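Argininosuccinate lyase (Chelativorans sp., PDB 6RXA) is an EDDS lyase of the aspartase/fumarase family, a C-N lyase that probably also splits argininosuccinate into fumarate and arginine. Local coordinates at residues Q127-A141 / I332-V346. The protein carries 2 engineered substitutions. Sequence-based numbering, arbitrary orientation.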
ATOM      1  N   GLN A 127       5.545   1.739  23.967  1.00 13.54           N
ATOM      2  CA  GLN A 127       4.480   2.343  23.171  1.00 13.77           C
ATOM      3  C   GLN A 127       3.294   1.400  23.015  1.00 13.44           C
ATOM      4  O   GLN A 127       2.151   1.853  22.888  1.00 13.93           O
ATOM      5  CB  GLN A 127       5.017   2.766  21.811  1.00 14.47           C
ATOM      6  CG  GLN A 127       6.002   3.927  21.899  1.00 14.91           C
ATOM      7  CD  GLN A 127       5.403   5.176  22.508  1.00 16.29           C
ATOM      8  OE1 GLN A 127       4.438   5.733  21.992  1.00 16.00           O
ATOM      9  NE2 GLN A 127       5.976   5.627  23.617  1.00 19.02           N
ATOM     10  N   LEU A 128       3.548   0.093  23.028  1.00 13.51           N
ATOM     11  CA  LEU A 128       2.462  -0.879  22.990  1.00 13.07           C
ATOM     12  C   LEU A 128       1.660  -0.857  24.285  1.00 13.84           C
ATOM     13  O   LEU A 128       0.424  -0.910  24.249  1.00 14.91           O
ATOM     14  CB  LEU A 128       3.026  -2.260  22.667  1.00 15.56           C
ATOM     15  CG  LEU A 128       2.073  -3.400  22.348  1.00 22.37           C
ATOM     16  CD1 LEU A 128       1.124  -2.964  21.259  1.00 27.67           C
ATOM     17  CD2 LEU A 128       2.905  -4.591  21.903  1.00 23.50           C
ATOM     18  N   LEU A 129       2.319  -0.749  25.445  1.00 14.13           N
ATOM     19  CA  LEU A 129       1.567  -0.596  26.687  1.00 13.89           C
ATOM     20  C   LEU A 129       0.785   0.720  26.704  1.00 13.52           C
ATOM     21  O   LEU A 129      -0.368   0.764  27.144  1.00 14.37           O
ATOM     22  CB  LEU A 129       2.490  -0.696  27.900  1.00 14.50           C
ATOM     23  CG  LEU A 129       3.156  -2.060  28.058  1.00 17.30           C
ATOM     24  CD1 LEU A 129       4.025  -2.094  29.302  1.00 21.28           C
ATOM     25  CD2 LEU A 129       2.138  -3.187  28.111  1.00 16.25           C
ATOM     26  N   ARG A 130       1.397   1.805  26.223  1.00 13.00           N
ATOM     27  CA  ARG A 130       0.686   3.073  26.067  1.00 13.08           C
ATOM     28  C   ARG A 130      -0.553   2.906  25.192  1.00 13.13           C
ATOM     29  O   ARG A 130      -1.636   3.428  25.511  1.00 14.02           O
ATOM     30  CB  ARG A 130       1.655   4.080  25.450  1.00 13.44           C
ATOM     31  CG  ARG A 130       1.096   5.465  25.237  1.00 14.82           C
ATOM     32  CD  ARG A 130       2.057   6.300  24.400  1.00 15.40           C
ATOM     33  NE  ARG A 130       1.586   7.674  24.231  1.00 15.41           N
ATOM     34  CZ  ARG A 130       1.898   8.448  23.194  1.00 15.82           C
ATOM     35  NH1 ARG A 130       2.683   7.982  22.217  1.00 15.23           N
ATOM     36  NH2 ARG A 130       1.405   9.680  23.126  1.00 16.69           N
ATOM     37  N   THR A 131      -0.414   2.170  24.089  1.00 12.51           N
ATOM     38  CA  THR A 131      -1.523   1.961  23.166  1.00 12.30           C
ATOM     39  C   THR A 131      -2.609   1.101  23.792  1.00 12.98           C
ATOM     40  O   THR A 131      -3.799   1.424  23.682  1.00 13.91           O
ATOM     41  CB  THR A 131      -0.982   1.311  21.886  1.00 12.52           C
ATOM     42  OG1 THR A 131      -0.084   2.208  21.221  1.00 12.98           O
ATOM     43  CG2 THR A 131      -2.099   0.955  20.930  1.00 12.52           C
ATOM     44  N   ILE A 132      -2.226   0.004  24.458  1.00 13.13           N
ATOM     45  CA  ILE A 132      -3.202  -0.839  25.142  1.00 12.85           C
ATOM     46  C   ILE A 132      -3.968  -0.037  26.184  1.00 13.39           C
ATOM     47  O   ILE A 132      -5.186  -0.170  26.309  1.00 13.76           O
ATOM     48  CB  ILE A 132      -2.510  -2.086  25.729  1.00 13.96           C
ATOM     49  CG1 ILE A 132      -2.091  -2.999  24.569  1.00 14.31           C
ATOM     50  CG2 ILE A 132      -3.422  -2.826  26.694  1.00 14.45           C
ATOM     51  CD1 ILE A 132      -1.145  -4.126  24.951  1.00 14.69           C
ATOM     52  N   GLU A 133      -3.275   0.815  26.938  1.00 13.77           N
ATOM     53  CA  GLU A 133      -3.967   1.660  27.909  1.00 14.18           C
ATOM     54  C   GLU A 133      -4.987   2.565  27.223  1.00 13.68           C
ATOM     55  O   GLU A 133      -6.116   2.713  27.705  1.00 14.50           O
ATOM     56  CB  GLU A 133      -2.940   2.472  28.691  1.00 15.11           C
ATOM     57  CG  GLU A 133      -3.535   3.354  29.759  1.00 18.92           C
ATOM     58  CD  GLU A 133      -2.472   4.119  30.524  1.00 27.29           C
ATOM     59  OE1 GLU A 133      -1.572   4.693  29.881  1.00 30.28           O
ATOM     60  OE2 GLU A 133      -2.531   4.138  31.763  1.00 31.61           O
ATOM     61  N   ALA A 134      -4.609   3.181  26.095  1.00 13.68           N
ATOM     62  CA  ALA A 134      -5.531   4.068  25.385  1.00 13.94           C
ATOM     63  C   ALA A 134      -6.714   3.293  24.811  1.00 12.94           C
ATOM     64  O   ALA A 134      -7.860   3.763  24.878  1.00 12.99           O
ATOM     65  CB  ALA A 134      -4.786   4.824  24.283  1.00 14.62           C
ATOM     66  N   VAL A 135      -6.466   2.095  24.269  1.00 12.55           N
ATOM     67  CA  VAL A 135      -7.553   1.281  23.716  1.00 12.22           C
ATOM     68  C   VAL A 135      -8.495   0.812  24.818  1.00 12.89           C
ATOM     69  O   VAL A 135      -9.710   0.770  24.619  1.00 13.78           O
ATOM     70  CB  VAL A 135      -6.997   0.115  22.880  1.00 13.64           C
ATOM     71  CG1 VAL A 135      -8.117  -0.808  22.399  1.00 15.24           C
ATOM     72  CG2 VAL A 135      -6.228   0.660  21.688  1.00 13.45           C
ATOM     73  N   ILE A 136      -7.962   0.480  26.002  1.00 12.60           N
ATOM     74  CA  ILE A 136      -8.824   0.151  27.134  1.00 13.33           C
ATOM     75  C   ILE A 136      -9.696   1.351  27.504  1.00 13.51           C
ATOM     76  O   ILE A 136     -10.902   1.214  27.737  1.00 13.90           O
ATOM     77  CB  ILE A 136      -7.981  -0.345  28.324  1.00 14.27           C
ATOM     78  CG1 ILE A 136      -7.409  -1.727  28.045  1.00 14.20           C
ATOM     79  CG2 ILE A 136      -8.830  -0.342  29.601  1.00 15.33           C
ATOM     80  CD1 ILE A 136      -6.410  -2.180  29.106  1.00 15.58           C
ATOM     81  N   GLY A 137      -9.107   2.546  27.547  1.00 13.55           N
ATOM     82  CA  GLY A 137      -9.892   3.730  27.862  1.00 14.30           C
ATOM     83  C   GLY A 137     -10.995   3.980  26.850  1.00 14.53           C
ATOM     84  O   GLY A 137     -12.098   4.415  27.205  1.00 14.51           O
ATOM     85  N   TYR A 138     -10.714   3.715  25.582  1.00 13.64           N
ATOM     86  CA  TYR A 138     -11.708   3.840  24.518  1.00 13.30           C
ATOM     87  C   TYR A 138     -12.817   2.821  24.707  1.00 13.44           C
ATOM     88  O   TYR A 138     -14.003   3.169  24.670  1.00 13.80           O
ATOM     89  CB  TYR A 138     -10.969   3.638  23.200  1.00 12.68           C
ATOM     90  CG  TYR A 138     -11.694   3.779  21.877  1.00 13.22           C
ATOM     91  CD1 TYR A 138     -12.746   4.654  21.695  1.00 13.89           C
ATOM     92  CD2 TYR A 138     -11.266   3.038  20.780  1.00 13.53           C
ATOM     93  CE1 TYR A 138     -13.357   4.775  20.453  1.00 14.92           C
ATOM     94  CE2 TYR A 138     -11.865   3.158  19.542  1.00 13.92           C
ATOM     95  CZ  TYR A 138     -12.916   4.031  19.387  1.00 15.01           C
ATOM     96  OH  TYR A 138     -13.534   4.153  18.158  1.00 15.47           O
ATOM     97  N   ARG A 139     -12.449   1.565  24.982  1.00 13.09           N
ATOM     98  CA  ARG A 139     -13.461   0.547  25.231  1.00 12.70           C
ATOM     99  C   ARG A 139     -14.287   0.878  26.469  1.00 13.63           C
ATOM    100  O   ARG A 139     -15.513   0.679  26.479  1.00 13.78           O
ATOM    101  CB  ARG A 139     -12.814  -0.835  25.339  1.00 12.49           C
ATOM    102  CG  ARG A 139     -13.833  -1.948  25.450  1.00 13.58           C
ATOM    103  CD  ARG A 139     -13.170  -3.294  25.570  1.00 15.13           C
ATOM    104  NE  ARG A 139     -14.171  -4.350  25.523  1.00 16.22           N
ATOM    105  CZ  ARG A 139     -13.947  -5.611  25.855  1.00 16.71           C
ATOM    106  NH1 ARG A 139     -12.758  -5.970  26.305  1.00 16.78           N
ATOM    107  NH2 ARG A 139     -14.918  -6.506  25.742  1.00 16.93           N
ATOM    108  N   GLU A 140     -13.649   1.397  27.524  1.00 14.12           N
ATOM    109  CA  GLU A 140     -14.388   1.802  28.718  1.00 14.78           C
ATOM    110  C   GLU A 140     -15.449   2.838  28.368  1.00 15.09           C
ATOM    111  O   GLU A 140     -16.607   2.729  28.788  1.00 15.18           O
ATOM    112  CB  GLU A 140     -13.447   2.361  29.789  1.00 15.07           C
ATOM    113  CG  GLU A 140     -12.645   1.317  30.519  1.00 16.98           C
ATOM    114  CD  GLU A 140     -11.600   1.906  31.439  1.00 20.67           C
ATOM    115  OE1 GLU A 140     -11.418   3.141  31.418  1.00 22.47           O
ATOM    116  OE2 GLU A 140     -10.939   1.132  32.172  1.00 21.57           O
ATOM    117  N   ALA A 141     -15.068   3.863  27.601  1.00 14.48           N
ATOM    118  CA  ALA A 141     -16.025   4.901  27.236  1.00 14.00           C
ATOM    119  C   ALA A 141     -17.181   4.331  26.422  1.00 13.96           C
ATOM    120  O   ALA A 141     -18.341   4.717  26.626  1.00 13.50           O
ATOM    121  CB  ALA A 141     -15.320   6.013  26.472  1.00 13.88           C
ATOM    122  N   ILE A 332       2.833   6.477  15.994  1.00 12.54           N
ATOM    123  CA  ILE A 332       2.164   6.024  17.201  1.00 12.12           C
ATOM    124  C   ILE A 332       1.486   7.194  17.888  1.00 11.66           C
ATOM    125  O   ILE A 332       0.361   7.076  18.388  1.00 13.15           O
ATOM    126  CB  ILE A 332       3.147   5.282  18.123  1.00 12.87           C
ATOM    127  CG1 ILE A 332       3.680   4.046  17.399  1.00 14.72           C
ATOM    128  CG2 ILE A 332       2.452   4.896  19.407  1.00 13.50           C
ATOM    129  CD1 ILE A 332       4.953   3.454  18.027  1.00 16.92           C
ATOM    130  N   ASP A 333       2.156   8.353  17.918  1.00 12.73           N
ATOM    131  CA  ASP A 333       1.559   9.515  18.554  1.00 12.41           C
ATOM    132  C   ASP A 333       0.229   9.882  17.904  1.00 12.84           C
ATOM    133  O   ASP A 333      -0.709  10.288  18.596  1.00 13.61           O
ATOM    134  CB  ASP A 333       2.507  10.702  18.474  1.00 13.95           C
ATOM    135  CG  ASP A 333       3.747  10.530  19.313  1.00 14.85           C
ATOM    136  OD1 ASP A 333       3.780   9.655  20.199  1.00 15.70           O
ATOM    137  OD2 ASP A 333       4.691  11.306  19.085  1.00 15.83           O
ATOM    138  N   ALA A 334       0.132   9.751  16.574  1.00 12.46           N
ATOM    139  CA  ALA A 334      -1.127  10.044  15.892  1.00 12.51           C
ATOM    140  C   ALA A 334      -2.228   9.084  16.320  1.00 11.95           C
ATOM    141  O   ALA A 334      -3.377   9.494  16.527  1.00 13.36           O
ATOM    142  CB  ALA A 334      -0.939   9.954  14.379  1.00 12.79           C
ATOM    143  N   LEU A 335      -1.901   7.791  16.413  1.00 11.89           N
ATOM    144  CA  LEU A 335      -2.869   6.800  16.859  1.00 11.14           C
ATOM    145  C   LEU A 335      -3.395   7.140  18.239  1.00 10.98           C
ATOM    146  O   LEU A 335      -4.603   7.057  18.486  1.00 12.89           O
ATOM    147  CB  LEU A 335      -2.224   5.412  16.854  1.00 11.22           C
ATOM    148  CG  LEU A 335      -3.100   4.262  17.348  1.00 12.73           C
ATOM    149  CD1 LEU A 335      -2.638   2.941  16.711  1.00 13.91           C
ATOM    150  CD2 LEU A 335      -3.092   4.116  18.869  1.00 13.30           C
ATOM    151  N   ILE A 336      -2.505   7.544  19.152  1.00 12.18           N
ATOM    152  CA  ILE A 336      -2.930   7.838  20.514  1.00 12.05           C
ATOM    153  C   ILE A 336      -3.839   9.058  20.529  1.00 12.36           C
ATOM    154  O   ILE A 336      -4.866   9.078  21.215  1.00 12.83           O
ATOM    155  CB  ILE A 336      -1.704   8.008  21.437  1.00 13.10           C
ATOM    156  CG1 ILE A 336      -0.893   6.705  21.536  1.00 14.36           C
ATOM    157  CG2 ILE A 336      -2.167   8.483  22.807  1.00 13.03           C
ATOM    158  CD1 ILE A 336      -1.583   5.561  22.240  1.00 14.82           C
ATOM    159  N   ALA A 337      -3.488  10.090  19.763  1.00 12.80           N
ATOM    160  CA  ALA A 337      -4.315  11.289  19.691  1.00 13.27           C
ATOM    161  C   ALA A 337      -5.706  10.964  19.164  1.00 12.54           C
ATOM    162  O   ALA A 337      -6.709  11.425  19.717  1.00 13.40           O
ATOM    163  CB  ALA A 337      -3.626  12.334  18.819  1.00 13.76           C
ATOM    164  N   ALA A 338      -5.783  10.168  18.093  1.00 12.20           N
ATOM    165  CA  ALA A 338      -7.079   9.805  17.539  1.00 12.20           C
ATOM    166  C   ALA A 338      -7.869   8.950  18.513  1.00 11.62           C
ATOM    167  O   ALA A 338      -9.093   9.112  18.635  1.00 12.63           O
ATOM    168  CB  ALA A 338      -6.884   9.059  16.225  1.00 12.51           C
ATOM    169  N   THR A 339      -7.202   8.018  19.199  1.00 11.87           N
ATOM    170  CA  THR A 339      -7.909   7.168  20.156  1.00 11.75           C
ATOM    171  C   THR A 339      -8.465   7.984  21.311  1.00 12.32           C
ATOM    172  O   THR A 339      -9.606   7.778  21.734  1.00 13.09           O
ATOM    173  CB  THR A 339      -6.980   6.065  20.667  1.00 12.83           C
ATOM    174  OG1 THR A 339      -6.512   5.280  19.561  1.00 12.99           O
ATOM    175  CG2 THR A 339      -7.707   5.155  21.628  1.00 13.06           C
ATOM    176  N   HIS A 340      -7.661   8.904  21.852  1.00 12.55           N
ATOM    177  CA  HIS A 340      -8.136   9.789  22.904  1.00 12.68           C
ATOM    178  C   HIS A 340      -9.278  10.667  22.417  1.00 12.74           C
ATOM    179  O   HIS A 340     -10.291  10.828  23.104  1.00 12.85           O
ATOM    180  CB  HIS A 340      -6.979  10.653  23.394  1.00 13.09           C
ATOM    181  CG  HIS A 340      -5.987   9.917  24.232  1.00 14.49           C
ATOM    182  ND1 HIS A 340      -4.736  10.425  24.515  1.00 15.15           N
ATOM    183  CD2 HIS A 340      -6.063   8.727  24.873  1.00 14.81           C
ATOM    184  CE1 HIS A 340      -4.085   9.579  25.294  1.00 15.09           C
ATOM    185  NE2 HIS A 340      -4.869   8.540  25.527  1.00 14.72           N
ATOM    186  N   ALA A 341      -9.151  11.225  21.210  1.00 12.91           N
ATOM    187  CA  ALA A 341     -10.216  12.070  20.678  1.00 13.29           C
ATOM    188  C   ALA A 341     -11.522  11.293  20.566  1.00 13.15           C
ATOM    189  O   ALA A 341     -12.588  11.783  20.955  1.00 14.16           O
ATOM    190  CB  ALA A 341      -9.803  12.636  19.316  1.00 14.02           C
ATOM    191  N   MET A 342     -11.464  10.071  20.025  1.00 12.32           N
ATOM    192  CA  MET A 342     -12.691   9.293  19.844  1.00 11.81           C
ATOM    193  C   MET A 342     -13.249   8.804  21.179  1.00 12.70           C
ATOM    194  O   MET A 342     -14.471   8.661  21.321  1.00 12.97           O
ATOM    195  CB  MET A 342     -12.446   8.156  18.856  1.00 11.87           C
ATOM    196  CG  MET A 342     -12.255   8.633  17.421  1.00 12.99           C
ATOM    197  SD  MET A 342     -13.669   9.595  16.799  1.00 17.15           S
ATOM    198  CE  MET A 342     -14.974   8.370  16.958  1.00 17.24           C
ATOM    199  N   THR A 343     -12.382   8.591  22.174  1.00 13.34           N
ATOM    200  CA  THR A 343     -12.843   8.298  23.530  1.00 13.51           C
ATOM    201  C   THR A 343     -13.712   9.437  24.044  1.00 13.46           C
ATOM    202  O   THR A 343     -14.818   9.213  24.551  1.00 13.85           O
ATOM    203  CB  THR A 343     -11.632   8.084  24.450  1.00 14.18           C
ATOM    204  OG1 THR A 343     -10.859   6.964  23.986  1.00 13.99           O
ATOM    205  CG2 THR A 343     -12.047   7.833  25.913  1.00 15.28           C
ATOM    206  N   GLY A 344     -13.240  10.679  23.877  1.00 13.31           N
ATOM    207  CA  GLY A 344     -14.014  11.827  24.321  1.00 13.59           C
ATOM    208  C   GLY A 344     -15.254  12.077  23.478  1.00 13.42           C
ATOM    209  O   GLY A 344     -16.301  12.456  24.004  1.00 13.97           O
ATOM    210  N   VAL A 345     -15.152  11.872  22.160  1.00 13.27           N
ATOM    211  CA  VAL A 345     -16.324  11.983  21.292  1.00 13.35           C
ATOM    212  C   VAL A 345     -17.438  11.066  21.779  1.00 13.90           C
ATOM    213  O   VAL A 345     -18.610  11.463  21.868  1.00 14.25           O
ATOM    214  CB  VAL A 345     -15.947  11.674  19.832  1.00 13.42           C
ATOM    215  CG1 VAL A 345     -17.213  11.400  19.016  1.00 13.81           C
ATOM    216  CG2 VAL A 345     -15.173  12.817  19.229  1.00 13.52           C
ATOM    217  N   VAL A 346     -17.096   9.802  22.042  1.00 13.62           N
ATOM    218  CA  VAL A 346     -18.102   8.828  22.456  1.00 13.69           C
ATOM    219  C   VAL A 346     -18.668   9.200  23.817  1.00 14.21           C
ATOM    220  O   VAL A 346     -19.890   9.244  24.017  1.00 13.98           O
ATOM    221  CB  VAL A 346     -17.513   7.401  22.443  1.00 14.12           C
ATOM    222  CG1 VAL A 346     -18.434   6.443  23.185  1.00 14.87           C
ATOM    223  CG2 VAL A 346     -17.243   6.939  21.012  1.00 14.13           C
TER
HETATM  224  O   HOH W   1       5.761   7.471  20.175  1.00 16.43           O
HETATM  225  O   HOH W   2      -0.058  11.736  20.936  1.00 20.19           O
HETATM  226  O   HOH W   3      -8.487   6.367  25.342  1.00 14.36           O
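Arg130 reaches across to Asp333, its NH1 donating to OD1 at 2.8 Å in a nearly straight salt bridge (165°) that meets OD1 almost along the carboxylate C-O bond. The guanidinium stands 75° from the carboxylate plane, and CG1 of Ile336 sits over the centre of one of its faces. Arg130 NH1 also donates in plane to a lone pair of Gln127 OE1 at 2.9 Å, which helps fix the group's rotation. With CG anti to the backbone N (chi1 -179°), the extended chain carries the guanidinium over Ile336 to Asp333. Replacing Arg130 with an alanine would probably leave Asp333 without its countercharge and uncover the flank of Ile336. Ile336 CD1 packs 3.9 Å from Ala134 CB. Farther along, Thr343 OG1 lies 3.4 Å from Tyr138 CB, where the backbones come closest, and a water donates to both Thr343 OG1 and Ala134 O. Thr343 OG1 also donates to Thr339 O at 2.7 Å, which fixes this hydroxyl. Outside the pair, helix 236-262 touches Tyr138 and Met342, and Glu24 OE1 is hydrogen-bonded to His340 ND1. Segments 127-141 and 332-346 run nearly parallel in the helical bundle, ion-paired near their N-terminal ends; beyond, the seam is mostly apolar, its threonine hydroxyls satisfied within their own helices.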